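Local coordinates for protein gluconate kinase (Lactobacillus acidophilus, PDB 3LL3) that probably phosphorylates a sugar or sugar acid such as gluconate or xylulose at the expense of ATP, as a kinase of the FGGY family, at residues Y5-D10 against D62-I67. Sequence-based numbering, arbitrary orientation.
Sequences YIIGMD and DLTQKI
Y5 and I7 on the strand 5-10 face I67 and L63 of the segment 62-67, where a helix runs out into a turn, with the CA atoms of I7 and L63 8.2 Å apart and those of Y5 and I67 9.2 Å. Across that spacing the contact is purely apolar. I67 CD1 lies over one face of the Y5 ring in a CH-pi contact, 4.3 Å from the ring centroid and 26° off the normal. With CG1 of I67 set between its backbone N and carbonyl carbon (chi1 46°) and chi2 at 101°, away from the usual staggered values, I67 CD1 reaches Y5 CD1 and CE1, while I67 CG2 lies by Y5 CZ and OH. The contact as a whole illustrates how an actin-like ATPase fold, here the N-terminal FGGY domain, covers its central sheet: helix 49-65 lies against a face of it, I67 follows in the turn, and strand 4-11 pairs with strands 15-22 and 70-78. Were Y5 an alanine, the ring against I67 would be gone, and a gap beside L20 is likely to open, with I67 freer to turn. Four residues before I67, within helix 49-65, L63 CD1 sits 3.7 Å from I7 CG2, and I7 CD1 approaches L63 CB and, more distantly, T64 CG2. The T64 hydroxyl is hydrogen-bonded to the carbonyl oxygens of F61 and L225.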
# COMPACT_ATOMS: atom_id res chain seq x y z
N TYR A 5 53.86 6.74 5.16
CA TYR A 5 52.43 6.79 4.95
C TYR A 5 51.88 5.45 4.47
O TYR A 5 52.62 4.59 3.98
CB TYR A 5 52.07 7.85 3.92
CG TYR A 5 52.47 9.24 4.32
CD1 TYR A 5 53.78 9.68 4.17
CD2 TYR A 5 51.54 10.12 4.82
CE1 TYR A 5 54.15 10.96 4.53
CE2 TYR A 5 51.89 11.40 5.19
CZ TYR A 5 53.20 11.82 5.04
OH TYR A 5 53.54 13.10 5.41
N ILE A 6 50.57 5.30 4.60
CA ILE A 6 49.86 4.12 4.11
C ILE A 6 48.68 4.57 3.29
O ILE A 6 47.95 5.48 3.69
CB ILE A 6 49.35 3.27 5.28
CG1 ILE A 6 50.52 2.66 6.05
CG2 ILE A 6 48.38 2.20 4.77
CD1 ILE A 6 50.10 2.04 7.38
N ILE A 7 48.48 3.96 2.13
CA ILE A 7 47.31 4.26 1.33
C ILE A 7 46.30 3.12 1.45
O ILE A 7 46.66 1.95 1.33
CB ILE A 7 47.66 4.49 -0.14
CG1 ILE A 7 48.56 5.71 -0.29
CG2 ILE A 7 46.42 4.68 -0.97
CD1 ILE A 7 49.06 5.90 -1.72
N GLY A 8 45.05 3.48 1.72
CA GLY A 8 43.98 2.50 1.71
C GLY A 8 43.12 2.77 0.50
O GLY A 8 42.72 3.90 0.25
N MSE A 9 42.87 1.72 -0.28
CA MSE A 9 42.11 1.83 -1.51
C MSE A 9 40.78 1.13 -1.34
O MSE A 9 40.71 0.10 -0.69
CB MSE A 9 42.87 1.15 -2.65
CG MSE A 9 44.27 1.72 -2.88
SE MSE A 9 44.16 3.50 -3.69
CE MSE A 9 43.47 3.03 -5.47
N ASP A 10 39.74 1.68 -1.96
CA ASP A 10 38.42 1.11 -1.89
C ASP A 10 37.87 0.98 -3.31
O ASP A 10 37.43 1.97 -3.91
CB ASP A 10 37.53 2.03 -1.08
CG ASP A 10 36.11 1.51 -0.95
OD1 ASP A 10 35.93 0.33 -0.56
OD2 ASP A 10 35.17 2.31 -1.22
N ASP A 62 48.29 10.64 -7.63
CA ASP A 62 47.84 11.93 -7.10
C ASP A 62 48.09 12.04 -5.60
O ASP A 62 48.50 13.10 -5.10
CB ASP A 62 46.36 12.14 -7.39
CG ASP A 62 46.10 12.42 -8.85
OD1 ASP A 62 47.07 12.39 -9.63
OD2 ASP A 62 44.93 12.68 -9.20
N LEU A 63 47.84 10.95 -4.88
CA LEU A 63 48.09 10.92 -3.44
C LEU A 63 49.57 11.13 -3.11
O LEU A 63 49.91 11.92 -2.24
CB LEU A 63 47.59 9.60 -2.84
CG LEU A 63 46.06 9.47 -2.80
CD1 LEU A 63 45.63 8.10 -2.27
CD2 LEU A 63 45.43 10.60 -1.96
N THR A 64 50.46 10.41 -3.81
CA THR A 64 51.89 10.53 -3.53
C THR A 64 52.43 11.91 -3.89
O THR A 64 53.44 12.34 -3.35
CB THR A 64 52.70 9.47 -4.30
OG1 THR A 64 52.59 9.70 -5.71
CG2 THR A 64 52.20 8.07 -3.95
N GLN A 65 51.76 12.59 -4.82
CA GLN A 65 52.15 13.94 -5.22
C GLN A 65 51.90 14.93 -4.09
O GLN A 65 52.50 16.00 -4.05
CB GLN A 65 51.35 14.37 -6.45
CG GLN A 65 51.76 13.69 -7.74
CD GLN A 65 53.18 14.02 -8.14
OE1 GLN A 65 54.14 13.46 -7.59
NE2 GLN A 65 53.33 14.94 -9.09
N LYS A 66 51.02 14.56 -3.17
CA LYS A 66 50.58 15.47 -2.13
C LYS A 66 51.55 15.55 -0.96
O LYS A 66 51.40 16.39 -0.09
CB LYS A 66 49.19 15.05 -1.62
CG LYS A 66 48.09 15.30 -2.63
CD LYS A 66 46.73 15.08 -2.01
CE LYS A 66 45.66 15.83 -2.79
NZ LYS A 66 45.50 15.30 -4.17
N ILE A 67 52.53 14.66 -0.92
CA ILE A 67 53.42 14.62 0.22
C ILE A 67 54.87 14.39 -0.19
O ILE A 67 55.15 13.98 -1.31
CB ILE A 67 52.97 13.53 1.22
CG1 ILE A 67 52.64 12.23 0.48
CG2 ILE A 67 51.74 13.99 2.00
CD1 ILE A 67 53.73 11.22 0.56